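Local coordinates for single-stranded-DNA-specific exonuclease RecJ (Thermus thermophilus, PDB 2ZXR), which degrades single-stranded DNA in the 5' to 3' direction as a divalent-metal-dependent exonuclease, with no detectable activity on single-stranded RNA, at residues V21-E26 with F40-L46; L208-L213 with R239-W245; I332-D336 with F407-K411; E557-P562 with L587-P593. All blocks are in the same frame, centred on the assembly; numbering follows the deposited sequence.

The four contacts follow one another along the chain, each closing before the next opens. Contact 1 joins helix 15-25 to the loop after helix 29-37, and contact 2, its centre about 28 Å away, packs the loop 239-245 against the start of helix 211-220 in the DHH region. Contact 3 belongs to the DHHA1 domain, where strand 332-335 meets helix 407-419. Contact 4 pairs two strands in the parallel sheet of the C-terminal domain, about 64 Å from contact 2 between centres. No two contacts touch: they sample separate, locally packed parts of an elongated multidomain monomer. Contact 2 comes nearest the metal, with the side chain of L213 about 14 Å from the bound magnesium ion.

Contact 1 (V21-E26 with F40-L46); sequences VMAALE and FRRKEDL
V21 opens the contact by laying CG2 against CD of R41, 3.9 Å away, while its CG1 faces the carbonyl oxygen of F40. One turn on, the methyl of A24 rests on the carbonyl oxygen of R41, and A24 O lies against CG of K43. L25 does most of the apolar work: its CD2 packs 3.5 Å from the carbonyl carbon of R42 and also reaches CD1 of L46 at 4.0 Å. E26, with positive phi (57°), has left the helix, and its OE2 takes a hydrogen bond from NZ of K43 at 2.5 Å within a salt bridge, through the anti lone pair; a bend at the end of the lysine chain (chi4 -59°) turns NZ to it. The loop is held by D45, whose OD2 accepts both R41 N and R42 N from the same face of the carboxylate. Helix 29-37 packs alongside, A32 touching V21 and Y35 touching both L25 and L46, while R230 and K234 of helix 227-239 bind the carbonyl oxygen of L46.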
loop_
_atom_site.group_PDB
_atom_site.type_symbol
_atom_site.label_atom_id
_atom_site.label_comp_id
_atom_site.label_asym_id
_atom_site.label_seq_id
_atom_site.Cartn_x
_atom_site.Cartn_y
_atom_site.Cartn_z
ATOM N N VAL A 21 -6.526 -12.795 -17.722
ATOM C CA VAL A 21 -6.910 -12.406 -16.370
ATOM C C VAL A 21 -8.381 -12.019 -16.313
ATOM O O VAL A 21 -9.111 -12.451 -15.416
ATOM C CB VAL A 21 -6.019 -11.255 -15.851
ATOM C CG1 VAL A 21 -6.523 -10.760 -14.506
ATOM C CG2 VAL A 21 -4.565 -11.763 -15.707
ATOM N N MET A 22 -8.828 -11.233 -17.287
ATOM C CA MET A 22 -10.218 -10.826 -17.321
ATOM C C MET A 22 -11.155 -12.034 -17.377
ATOM O O MET A 22 -12.240 -12.034 -16.780
ATOM C CB MET A 22 -10.491 -9.957 -18.541
ATOM C CG MET A 22 -9.983 -8.536 -18.444
ATOM S SD MET A 22 -10.673 -7.566 -19.784
ATOM C CE MET A 22 -9.574 -7.994 -21.055
ATOM N N ALA A 23 -10.746 -13.049 -18.129
ATOM C CA ALA A 23 -11.557 -14.249 -18.289
ATOM C C ALA A 23 -11.529 -15.135 -17.059
ATOM O O ALA A 23 -12.566 -15.580 -16.587
ATOM C CB ALA A 23 -11.088 -15.046 -19.504
ATOM N N ALA A 24 -10.332 -15.376 -16.541
ATOM C CA ALA A 24 -10.150 -16.251 -15.392
ATOM C C ALA A 24 -10.596 -15.676 -14.058
ATOM O O ALA A 24 -10.692 -16.411 -13.077
ATOM C CB ALA A 24 -8.685 -16.701 -15.311
ATOM N N LEU A 25 -10.845 -14.371 -13.999
ATOM C CA LEU A 25 -11.310 -13.775 -12.754
ATOM C C LEU A 25 -12.686 -13.162 -12.958
ATOM O O LEU A 25 -13.301 -12.667 -12.012
ATOM C CB LEU A 25 -10.347 -12.702 -12.262
ATOM C CG LEU A 25 -8.923 -13.131 -11.924
ATOM C CD1 LEU A 25 -8.224 -11.943 -11.271
ATOM C CD2 LEU A 25 -8.920 -14.332 -10.993
ATOM N N GLU A 26 -13.164 -13.195 -14.198
ATOM C CA GLU A 26 -14.468 -12.648 -14.534
ATOM C C GLU A 26 -14.608 -11.163 -14.162
ATOM O O GLU A 26 -15.525 -10.786 -13.438
ATOM C CB GLU A 26 -15.555 -13.469 -13.838
ATOM C CG GLU A 26 -15.366 -14.983 -14.018
ATOM C CD GLU A 26 -16.488 -15.813 -13.388
ATOM O OE1 GLU A 26 -17.649 -15.725 -13.863
ATOM O OE2 GLU A 26 -16.205 -16.551 -12.419
ATOM N N PHE A 40 -2.103 -11.560 -9.457
ATOM C CA PHE A 40 -3.276 -12.433 -9.369
ATOM C C PHE A 40 -3.661 -12.882 -10.778
ATOM O O PHE A 40 -4.104 -12.073 -11.589
ATOM C CB PHE A 40 -4.456 -11.707 -8.711
ATOM C CG PHE A 40 -4.214 -11.337 -7.269
ATOM C CD1 PHE A 40 -3.585 -10.145 -6.936
ATOM C CD2 PHE A 40 -4.602 -12.195 -6.243
ATOM C CE1 PHE A 40 -3.344 -9.808 -5.603
ATOM C CE2 PHE A 40 -4.367 -11.867 -4.906
ATOM C CZ PHE A 40 -3.737 -10.672 -4.588
ATOM N N ARG A 41 -3.494 -14.171 -11.065
ATOM C CA ARG A 41 -3.797 -14.702 -12.389
ATOM C C ARG A 41 -4.995 -15.645 -12.460
ATOM O O ARG A 41 -5.805 -15.539 -13.377
ATOM C CB ARG A 41 -2.560 -15.405 -12.961
ATOM C CG ARG A 41 -1.310 -14.530 -12.992
ATOM C CD ARG A 41 -1.604 -13.128 -13.536
ATOM N NE ARG A 41 -0.460 -12.221 -13.413
ATOM C CZ ARG A 41 0.609 -12.245 -14.203
ATOM N NH1 ARG A 41 1.600 -11.379 -14.007
ATOM N NH2 ARG A 41 0.684 -13.129 -15.195
ATOM N N ARG A 42 -5.104 -16.564 -11.502
ATOM C CA ARG A 42 -6.213 -17.523 -11.470
ATOM C C ARG A 42 -7.095 -17.235 -10.259
ATOM O O ARG A 42 -6.681 -16.502 -9.362
ATOM C CB ARG A 42 -5.667 -18.949 -11.377
ATOM C CG ARG A 42 -4.552 -19.237 -12.364
ATOM C CD ARG A 42 -4.088 -20.670 -12.270
ATOM N NE ARG A 42 -3.592 -21.011 -10.940
ATOM C CZ ARG A 42 -2.510 -20.475 -10.375
ATOM N NH1 ARG A 42 -1.792 -19.558 -11.020
ATOM N NH2 ARG A 42 -2.136 -20.866 -9.160
ATOM N N LYS A 43 -8.302 -17.801 -10.230
ATOM C CA LYS A 43 -9.212 -17.576 -9.105
ATOM C C LYS A 43 -8.607 -17.951 -7.752
ATOM O O LYS A 43 -8.885 -17.303 -6.742
ATOM C CB LYS A 43 -10.515 -18.355 -9.290
ATOM C CG LYS A 43 -11.530 -17.707 -10.218
ATOM C CD LYS A 43 -12.889 -18.396 -10.093
ATOM C CE LYS A 43 -13.887 -17.892 -11.130
ATOM N NZ LYS A 43 -14.122 -16.432 -11.010
ATOM N N GLU A 44 -7.778 -18.992 -7.732
ATOM C CA GLU A 44 -7.157 -19.446 -6.485
ATOM C C GLU A 44 -6.046 -18.536 -5.963
ATOM O O GLU A 44 -5.481 -18.789 -4.892
ATOM C CB GLU A 44 -6.631 -20.889 -6.637
ATOM C CG GLU A 44 -6.020 -21.227 -7.999
ATOM C CD GLU A 44 -7.019 -21.880 -8.957
ATOM O OE1 GLU A 44 -7.395 -23.051 -8.720
ATOM O OE2 GLU A 44 -7.435 -21.224 -9.943
ATOM N N ASP A 45 -5.732 -17.480 -6.711
ATOM C CA ASP A 45 -4.691 -16.534 -6.305
ATOM C C ASP A 45 -5.354 -15.469 -5.438
ATOM O O ASP A 45 -4.694 -14.756 -4.676
ATOM C CB ASP A 45 -4.065 -15.869 -7.533
ATOM C CG ASP A 45 -3.596 -16.878 -8.576
ATOM O OD1 ASP A 45 -4.115 -18.018 -8.569
ATOM O OD2 ASP A 45 -2.727 -16.523 -9.411
ATOM N N LEU A 46 -6.669 -15.364 -5.584
ATOM C CA LEU A 46 -7.459 -14.412 -4.826
ATOM C C LEU A 46 -7.756 -15.022 -3.473
ATOM O O LEU A 46 -7.873 -14.326 -2.460
ATOM C CB LEU A 46 -8.764 -14.124 -5.553
ATOM C CG LEU A 46 -8.605 -13.229 -6.775
ATOM C CD1 LEU A 46 -9.979 -12.989 -7.392
ATOM C CD2 LEU A 46 -7.962 -11.903 -6.351
#

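Contact 2 (L208-L213 with R239-W245)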
loop_
_atom_site.group_PDB
_atom_site.type_symbol
_atom_site.label_atom_id
_atom_site.label_comp_id
_atom_site.label_asym_id
_atom_site.label_seq_id
_atom_site.Cartn_x
_atom_site.Cartn_y
_atom_site.Cartn_z
ATOM N N LEU A 208 -7.833 -23.184 13.644
ATOM C CA LEU A 208 -8.361 -22.001 12.984
ATOM C C LEU A 208 -8.976 -20.933 13.899
ATOM O O LEU A 208 -8.998 -19.759 13.528
ATOM C CB LEU A 208 -9.370 -22.407 11.889
ATOM C CG LEU A 208 -8.804 -23.347 10.809
ATOM C CD1 LEU A 208 -9.785 -23.472 9.662
ATOM C CD2 LEU A 208 -7.493 -22.792 10.280
ATOM N N GLU A 209 -9.465 -21.316 15.076
ATOM C CA GLU A 209 -10.036 -20.320 15.969
ATOM C C GLU A 209 -8.960 -19.336 16.484
ATOM O O GLU A 209 -9.290 -18.332 17.089
ATOM C CB GLU A 209 -10.803 -20.990 17.137
ATOM C CG GLU A 209 -9.929 -21.630 18.200
ATOM C CD GLU A 209 -10.709 -22.384 19.277
ATOM O OE1 GLU A 209 -11.760 -21.874 19.737
ATOM O OE2 GLU A 209 -10.250 -23.491 19.692
ATOM N N TYR A 210 -7.683 -19.596 16.191
ATOM C CA TYR A 210 -6.577 -18.715 16.621
ATOM C C TYR A 210 -6.134 -17.801 15.484
ATOM O O TYR A 210 -5.192 -16.995 15.629
ATOM C CB TYR A 210 -5.377 -19.560 17.067
ATOM C CG TYR A 210 -5.623 -20.315 18.342
ATOM C CD1 TYR A 210 -5.331 -19.734 19.561
ATOM C CD2 TYR A 210 -6.179 -21.611 18.327
ATOM C CE1 TYR A 210 -5.573 -20.403 20.756
ATOM C CE2 TYR A 210 -6.429 -22.296 19.519
ATOM C CZ TYR A 210 -6.121 -21.681 20.733
ATOM O OH TYR A 210 -6.359 -22.304 21.934
ATOM N N ALA A 211 -6.805 -17.914 14.341
ATOM C CA ALA A 211 -6.408 -17.109 13.199
ATOM C C ALA A 211 -6.757 -15.618 13.348
ATOM O O ALA A 211 -6.123 -14.794 12.705
ATOM C CB ALA A 211 -7.006 -17.677 11.928
ATOM N N ASP A 212 -7.763 -15.270 14.162
ATOM C CA ASP A 212 -8.098 -13.850 14.354
ATOM C C ASP A 212 -6.943 -13.183 15.106
ATOM O O ASP A 212 -6.481 -12.096 14.707
ATOM C CB ASP A 212 -9.440 -13.640 15.089
ATOM C CG ASP A 212 -9.628 -14.548 16.305
ATOM O OD1 ASP A 212 -10.766 -14.539 16.871
ATOM O OD2 ASP A 212 -8.663 -15.258 16.696
ATOM N N LEU A 213 -6.454 -13.831 16.165
ATOM C CA LEU A 213 -5.306 -13.288 16.901
ATOM C C LEU A 213 -4.105 -13.165 15.962
ATOM O O LEU A 213 -3.403 -12.166 15.974
ATOM C CB LEU A 213 -4.878 -14.223 18.052
ATOM C CG LEU A 213 -5.838 -14.377 19.229
ATOM C CD1 LEU A 213 -5.376 -15.508 20.163
ATOM C CD2 LEU A 213 -5.897 -13.030 19.970
ATOM N N ARG A 239 -13.179 -14.195 11.433
ATOM C CA ARG A 239 -13.495 -14.768 12.759
ATOM C C ARG A 239 -13.635 -13.773 13.921
ATOM O O ARG A 239 -14.248 -14.078 14.944
ATOM C CB ARG A 239 -12.478 -15.900 13.088
ATOM C CG ARG A 239 -12.531 -17.013 11.985
ATOM C CD ARG A 239 -11.537 -18.209 12.065
ATOM N NE ARG A 239 -12.003 -19.141 13.066
ATOM C CZ ARG A 239 -12.586 -20.314 12.842
ATOM N NH1 ARG A 239 -12.788 -20.786 11.626
ATOM N NH2 ARG A 239 -13.030 -20.980 13.874
ATOM N N ILE A 240 -13.120 -12.563 13.755
ATOM C CA ILE A 240 -13.185 -11.600 14.834
ATOM C C ILE A 240 -14.576 -11.296 15.401
ATOM O O ILE A 240 -14.757 -11.277 16.609
ATOM C CB ILE A 240 -12.487 -10.269 14.428
ATOM C CG1 ILE A 240 -10.964 -10.466 14.434
ATOM C CG2 ILE A 240 -12.902 -9.126 15.382
ATOM C CD1 ILE A 240 -10.208 -9.352 13.752
ATOM N N PRO A 241 -15.578 -11.074 14.538
ATOM C CA PRO A 241 -16.905 -10.768 15.095
ATOM C C PRO A 241 -17.488 -11.784 16.077
ATOM O O PRO A 241 -18.273 -11.424 16.946
ATOM C CB PRO A 241 -17.776 -10.565 13.842
ATOM C CG PRO A 241 -16.766 -10.059 12.807
ATOM C CD PRO A 241 -15.586 -10.989 13.066
ATOM N N ALA A 242 -17.107 -13.046 15.947
ATOM C CA ALA A 242 -17.596 -14.068 16.858
ATOM C C ALA A 242 -16.381 -14.785 17.475
ATOM O O ALA A 242 -16.390 -15.989 17.720
ATOM C CB ALA A 242 -18.510 -15.067 16.089
ATOM N N SER A 243 -15.330 -14.027 17.754
ATOM C CA SER A 243 -14.128 -14.611 18.317
ATOM C C SER A 243 -14.329 -15.512 19.507
ATOM O O SER A 243 -15.228 -15.301 20.309
ATOM C CB SER A 243 -13.148 -13.519 18.739
ATOM O OG SER A 243 -11.927 -14.101 19.181
ATOM N N SER A 244 -13.471 -16.517 19.630
ATOM C CA SER A 244 -13.529 -17.401 20.795
ATOM C C SER A 244 -12.887 -16.624 21.959
ATOM O O SER A 244 -12.992 -17.042 23.109
ATOM C CB SER A 244 -12.710 -18.682 20.570
ATOM O OG SER A 244 -13.297 -19.493 19.577
ATOM N N TRP A 245 -12.217 -15.506 21.635
ATOM C CA TRP A 245 -11.523 -14.683 22.641
ATOM C C TRP A 245 -12.332 -13.430 22.891
ATOM O O TRP A 245 -12.207 -12.469 22.154
ATOM C CB TRP A 245 -10.122 -14.337 22.133
ATOM C CG TRP A 245 -9.595 -15.389 21.191
ATOM C CD1 TRP A 245 -9.178 -15.204 19.901
ATOM C CD2 TRP A 245 -9.471 -16.791 21.457
ATOM N NE1 TRP A 245 -8.800 -16.407 19.351
ATOM C CE2 TRP A 245 -8.968 -17.396 20.282
ATOM C CE3 TRP A 245 -9.735 -17.594 22.578
ATOM C CZ2 TRP A 245 -8.721 -18.771 20.189
ATOM C CZ3 TRP A 245 -9.491 -18.958 22.497
ATOM C CH2 TRP A 245 -8.986 -19.539 21.300
HETATM O O HOH W 1 -11.597 -17.031 17.384
#
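W245 wedges its indole among D212, L213 and Y210. Here the loop linking helices 227-239 and 246-254, shaped by an ST turn, packs on the 3-10 lead-in and first turn of helix 211-220: S243 OG accepts W245 N, two residues on, at 2.8 Å. The same hydroxyl donates to D212 OD1 at 2.6 Å, on the syn side but 31° out of the carboxylate plane. D212 has CG tucked between its backbone N and carbonyl carbon (chi1 45°), which places the carboxylate between its own backbone and the loop, OD1 facing S243 and OD2 accepting L213 N. OD2 also lies at the indole edge, where NE1 of W245 gives it a weak, bent bond (129°). L213 sends CD1 over one face of the five-membered ring, a CH-pi contact 3.9 Å from the centroid. The six-membered ring meets Y210 obliquely, with W245 CZ2 above the tyrosine face. E209 extends its chain past the indole, CG lying 3.7 Å from W245 CZ2, and receives S244 OG on the anti lone pair of OE1. R239 lays its guanidinium face over the L208 carbonyl group, while NH1 forms a salt bridge with E235. Bridging the two segments, one water donates to E209 O and to D212 OD1, each at 2.7 Å, and accepts S244 N.

Contact 3 (I332-D336 with F407-K411); sequences IVLLD and FPAFK
This is apolar helix-on-sheet packing in the DHHA1 domain: the first turn of helix 407-419 lies over strand 332-335, an outermost strand of a five-stranded mixed sheet. The helix and strand segments run nearly antiparallel, at 172°, with their axes 9.2 Å apart at closest approach. F407 and V333 form the centre of the contact. CG of F407 stands anti to the backbone N (chi1 -177°), sending the ring down onto the strand, where F407 CZ lies 3.4 Å from L334 C. CB of L335 sits almost centrally over one ring face, 3.6 Å from the centroid and only 9° off the normal, in a CH-pi contact. The V333 carbonyl oxygen instead meets the ring at its edge. V333 offers its CG1 branch to two aromatics, touching CE1 of F407 at 3.7 Å and CD2 of F410 at 4.0 Å. K411 uses the aliphatic part of its chain: CG packs 3.9 Å from CB of V333 and CE passes the V333 carbonyl oxygen, while NZ forms a salt bridge with E415, one turn farther along the helix. On the neighbouring strand, F360 touches V333, and V362 touches L335 and F407. Across the sheet, L334 points to helix 293-321 and I332 to helix 341-355. The strand is thereby sandwiched between helices, the layered alpha/beta arrangement of this DHHA1 domain.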
loop_
_atom_site.group_PDB
_atom_site.type_symbol
_atom_site.label_atom_id
_atom_site.label_comp_id
_atom_site.label_asym_id
_atom_site.label_seq_id
_atom_site.Cartn_x
_atom_site.Cartn_y
_atom_site.Cartn_z
ATOM N N ILE A 332 16.632 15.494 9.403
ATOM C CA ILE A 332 16.051 16.232 10.502
ATOM C C ILE A 332 16.520 15.518 11.779
ATOM O O ILE A 332 16.305 14.310 11.958
ATOM C CB ILE A 332 14.529 16.268 10.352
ATOM C CG1 ILE A 332 14.204 17.003 9.050
ATOM C CG2 ILE A 332 13.880 16.993 11.513
ATOM C CD1 ILE A 332 12.725 17.134 8.772
ATOM N N VAL A 333 17.202 16.267 12.645
ATOM C CA VAL A 333 17.758 15.696 13.859
ATOM C C VAL A 333 17.361 16.583 15.008
ATOM O O VAL A 333 17.813 17.715 15.127
ATOM C CB VAL A 333 19.313 15.580 13.741
ATOM C CG1 VAL A 333 19.885 14.719 14.875
ATOM C CG2 VAL A 333 19.675 14.974 12.397
ATOM N N LEU A 334 16.497 16.063 15.863
ATOM C CA LEU A 334 16.005 16.856 16.970
ATOM C C LEU A 334 16.175 16.170 18.305
ATOM O O LEU A 334 16.172 14.942 18.406
ATOM C CB LEU A 334 14.537 17.200 16.717
ATOM C CG LEU A 334 14.328 17.751 15.297
ATOM C CD1 LEU A 334 12.831 17.771 14.939
ATOM C CD2 LEU A 334 14.927 19.156 15.214
ATOM N N LEU A 335 16.319 17.004 19.323
ATOM C CA LEU A 335 16.520 16.581 20.688
ATOM C C LEU A 335 15.371 17.110 21.517
ATOM O O LEU A 335 15.024 18.279 21.409
ATOM C CB LEU A 335 17.831 17.181 21.226
ATOM C CG LEU A 335 18.125 17.007 22.718
ATOM C CD1 LEU A 335 18.367 15.514 23.030
ATOM C CD2 LEU A 335 19.375 17.833 23.110
ATOM N N ASP A 336 14.784 16.250 22.339
ATOM C CA ASP A 336 13.703 16.651 23.221
ATOM C C ASP A 336 14.003 15.934 24.532
ATOM O O ASP A 336 13.478 14.848 24.811
ATOM C CB ASP A 336 12.346 16.243 22.642
ATOM C CG ASP A 336 11.195 16.676 23.516
ATOM O OD1 ASP A 336 11.425 17.475 24.448
ATOM O OD2 ASP A 336 10.063 16.218 23.279
ATOM N N PHE A 407 24.907 15.063 21.322
ATOM C CA PHE A 407 23.928 15.370 20.279
ATOM C C PHE A 407 24.433 16.272 19.143
ATOM O O PHE A 407 24.263 15.943 17.963
ATOM C CB PHE A 407 22.663 15.985 20.904
ATOM C CG PHE A 407 21.567 16.262 19.907
ATOM C CD1 PHE A 407 20.781 15.219 19.401
ATOM C CD2 PHE A 407 21.333 17.564 19.456
ATOM C CE1 PHE A 407 19.762 15.474 18.448
ATOM C CE2 PHE A 407 20.324 17.837 18.504
ATOM C CZ PHE A 407 19.531 16.784 17.997
ATOM N N PRO A 408 25.038 17.435 19.468
ATOM C CA PRO A 408 25.500 18.248 18.330
ATOM C C PRO A 408 26.453 17.494 17.391
ATOM O O PRO A 408 26.366 17.633 16.167
ATOM C CB PRO A 408 26.170 19.450 18.997
ATOM C CG PRO A 408 25.334 19.625 20.296
ATOM C CD PRO A 408 25.189 18.155 20.748
ATOM N N ALA A 409 27.335 16.678 17.955
ATOM C CA ALA A 409 28.295 15.933 17.155
ATOM C C ALA A 409 27.575 14.876 16.322
ATOM O O ALA A 409 27.911 14.630 15.153
ATOM C CB ALA A 409 29.330 15.271 18.067
ATOM N N PHE A 410 26.583 14.247 16.945
ATOM C CA PHE A 410 25.782 13.215 16.295
ATOM C C PHE A 410 25.050 13.840 15.117
ATOM O O PHE A 410 25.008 13.271 14.027
ATOM C CB PHE A 410 24.761 12.652 17.282
ATOM C CG PHE A 410 23.783 11.685 16.659
ATOM C CD1 PHE A 410 24.180 10.394 16.305
ATOM C CD2 PHE A 410 22.468 12.076 16.418
ATOM C CE1 PHE A 410 23.268 9.507 15.716
ATOM C CE2 PHE A 410 21.553 11.201 15.834
ATOM C CZ PHE A 410 21.947 9.923 15.483
ATOM N N LYS A 411 24.479 15.016 15.346
ATOM C CA LYS A 411 23.741 15.718 14.308
ATOM C C LYS A 411 24.566 16.046 13.063
ATOM O O LYS A 411 24.136 15.752 11.947
ATOM C CB LYS A 411 23.143 17.013 14.872
ATOM C CG LYS A 411 22.395 17.897 13.876
ATOM C CD LYS A 411 21.748 19.049 14.634
ATOM C CE LYS A 411 20.680 19.769 13.840
ATOM N NZ LYS A 411 21.188 20.830 12.914
#

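Contact 4 (E557-P562 with L587-P593)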
loop_
_atom_site.group_PDB
_atom_site.type_symbol
_atom_site.label_atom_id
_atom_site.label_comp_id
_atom_site.label_asym_id
_atom_site.label_seq_id
_atom_site.Cartn_x
_atom_site.Cartn_y
_atom_site.Cartn_z
ATOM N N GLU A 557 4.187 18.569 -46.728
ATOM C CA GLU A 557 4.879 17.528 -45.979
ATOM C C GLU A 557 4.303 16.152 -46.346
ATOM O O GLU A 557 3.093 15.993 -46.487
ATOM C CB GLU A 557 4.737 17.776 -44.466
ATOM C CG GLU A 557 5.598 16.855 -43.589
ATOM C CD GLU A 557 5.739 17.345 -42.139
ATOM O OE1 GLU A 557 5.720 18.579 -41.902
ATOM O OE2 GLU A 557 5.895 16.494 -41.237
ATOM N N GLY A 558 5.174 15.171 -46.550
ATOM C CA GLY A 558 4.689 13.841 -46.857
ATOM C C GLY A 558 3.769 13.432 -45.711
ATOM O O GLY A 558 4.170 13.510 -44.546
ATOM N N VAL A 559 2.544 13.022 -46.042
ATOM C CA VAL A 559 1.558 12.651 -45.038
ATOM C C VAL A 559 0.682 11.438 -45.319
ATOM O O VAL A 559 0.372 11.111 -46.474
ATOM C CB VAL A 559 0.601 13.814 -44.744
ATOM C CG1 VAL A 559 1.391 15.004 -44.282
ATOM C CG2 VAL A 559 -0.202 14.166 -45.985
ATOM N N TYR A 560 0.259 10.806 -44.229
ATOM C CA TYR A 560 -0.604 9.649 -44.286
ATOM C C TYR A 560 -1.972 9.956 -43.697
ATOM O O TYR A 560 -2.078 10.511 -42.604
ATOM C CB TYR A 560 0.043 8.474 -43.542
ATOM C CG TYR A 560 -0.917 7.357 -43.166
ATOM C CD1 TYR A 560 -1.287 7.162 -41.833
ATOM C CD2 TYR A 560 -1.447 6.491 -44.138
ATOM C CE1 TYR A 560 -2.156 6.130 -41.459
ATOM C CE2 TYR A 560 -2.326 5.453 -43.781
ATOM C CZ TYR A 560 -2.673 5.281 -42.434
ATOM O OH TYR A 560 -3.528 4.276 -42.043
ATOM N N VAL A 561 -3.012 9.624 -44.453
ATOM C CA VAL A 561 -4.397 9.791 -44.023
ATOM C C VAL A 561 -4.983 8.390 -44.224
ATOM O O VAL A 561 -4.999 7.867 -45.348
ATOM C CB VAL A 561 -5.196 10.778 -44.919
ATOM C CG1 VAL A 561 -6.641 10.878 -44.428
ATOM C CG2 VAL A 561 -4.552 12.151 -44.902
ATOM N N PRO A 562 -5.460 7.756 -43.144
ATOM C CA PRO A 562 -6.032 6.403 -43.263
ATOM C C PRO A 562 -7.222 6.247 -44.213
ATOM O O PRO A 562 -8.031 7.165 -44.372
ATOM C CB PRO A 562 -6.390 6.045 -41.816
ATOM C CG PRO A 562 -6.626 7.362 -41.180
ATOM C CD PRO A 562 -5.535 8.241 -41.758
ATOM N N LEU A 587 4.442 12.045 -40.993
ATOM C CA LEU A 587 3.314 12.764 -40.387
ATOM C C LEU A 587 2.021 11.991 -40.623
ATOM O O LEU A 587 1.729 11.615 -41.758
ATOM C CB LEU A 587 3.173 14.156 -41.006
ATOM C CG LEU A 587 2.037 14.986 -40.423
ATOM C CD1 LEU A 587 2.452 15.437 -39.010
ATOM C CD2 LEU A 587 1.729 16.193 -41.312
ATOM N N TRP A 588 1.244 11.757 -39.568
ATOM C CA TRP A 588 -0.005 10.997 -39.717
ATOM C C TRP A 588 -1.185 11.827 -39.279
ATOM O O TRP A 588 -1.092 12.602 -38.323
ATOM C CB TRP A 588 0.024 9.701 -38.873
ATOM C CG TRP A 588 1.075 8.652 -39.238
ATOM C CD1 TRP A 588 1.915 8.651 -40.324
ATOM C CD2 TRP A 588 1.347 7.432 -38.527
ATOM N NE1 TRP A 588 2.693 7.502 -40.331
ATOM C CE2 TRP A 588 2.363 6.744 -39.238
ATOM C CE3 TRP A 588 0.833 6.856 -37.360
ATOM C CZ2 TRP A 588 2.872 5.509 -38.811
ATOM C CZ3 TRP A 588 1.344 5.619 -36.938
ATOM C CH2 TRP A 588 2.348 4.968 -37.663
ATOM N N LEU A 589 -2.306 11.665 -39.968
ATOM C CA LEU A 589 -3.505 12.412 -39.625
ATOM C C LEU A 589 -4.545 11.456 -39.059
ATOM O O LEU A 589 -5.684 11.832 -38.833
ATOM C CB LEU A 589 -4.061 13.098 -40.869
ATOM C CG LEU A 589 -3.142 14.123 -41.524
ATOM C CD1 LEU A 589 -3.844 14.738 -42.737
ATOM C CD2 LEU A 589 -2.787 15.210 -40.516
ATOM N N GLY A 590 -4.137 10.210 -38.850
ATOM C CA GLY A 590 -5.045 9.216 -38.338
ATOM C C GLY A 590 -4.212 8.015 -37.980
ATOM O O GLY A 590 -2.979 8.042 -38.114
ATOM N N LEU A 591 -4.884 6.956 -37.544
ATOM C CA LEU A 591 -4.210 5.748 -37.109
ATOM C C LEU A 591 -4.218 4.636 -38.148
ATOM O O LEU A 591 -5.261 4.317 -38.717
ATOM C CB LEU A 591 -4.876 5.227 -35.818
ATOM C CG LEU A 591 -5.086 6.254 -34.706
ATOM C CD1 LEU A 591 -5.707 5.585 -33.484
ATOM C CD2 LEU A 591 -3.756 6.876 -34.346
ATOM N N PRO A 592 -3.050 4.038 -38.419
ATOM C CA PRO A 592 -3.116 2.967 -39.410
ATOM C C PRO A 592 -3.848 1.744 -38.842
ATOM O O PRO A 592 -4.022 1.607 -37.626
ATOM C CB PRO A 592 -1.645 2.687 -39.743
ATOM C CG PRO A 592 -0.881 3.263 -38.609
ATOM C CD PRO A 592 -1.663 4.458 -38.162
ATOM N N PRO A 593 -4.309 0.849 -39.722
ATOM C CA PRO A 593 -5.021 -0.348 -39.269
ATOM C C PRO A 593 -4.143 -1.363 -38.540
ATOM O O PRO A 593 -4.591 -2.015 -37.594
ATOM C CB PRO A 593 -5.602 -0.906 -40.566
ATOM C CG PRO A 593 -4.550 -0.525 -41.584
ATOM C CD PRO A 593 -4.267 0.914 -41.196
#
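Two neighbouring parallel strands of the C-terminal domain's five-stranded sheet meet here, Y560 bridging to W588. Y560 N donates to L587 O at 3.0 Å, and Y560 O accepts L589 N at 2.9 Å, the latter almost straight in line with the carbonyl (177°). Both aromatic side chains leave the same face of the sheet and form an edge-to-face pair: the Y560 edge, led by CD1, points at the face of the W588 five-membered ring, with planes 71° apart. W588 NE1 is held by the carbonyl oxygen of P582. The sheet is all-parallel and of alpha/beta type, and the chain passes through helix 566-573 and edge strand 578-579 before returning to 587-588 beside the first strand; A553 and A549 of helix 546-554 touch V559 and L589. On that side of the sheet V559 and L587 lie side by side, CG1 of V559 pressed to 3.2 Å from CD2 of L587. With CG anti to its N (chi1 162°), Y560 carries its ring past the end of strand 587-588, until OH lies 3.0 Å from CA of P592. P562 packs its CD 3.6 Å from CA of G590, whose lack of a side chain lets the proline ring come this close.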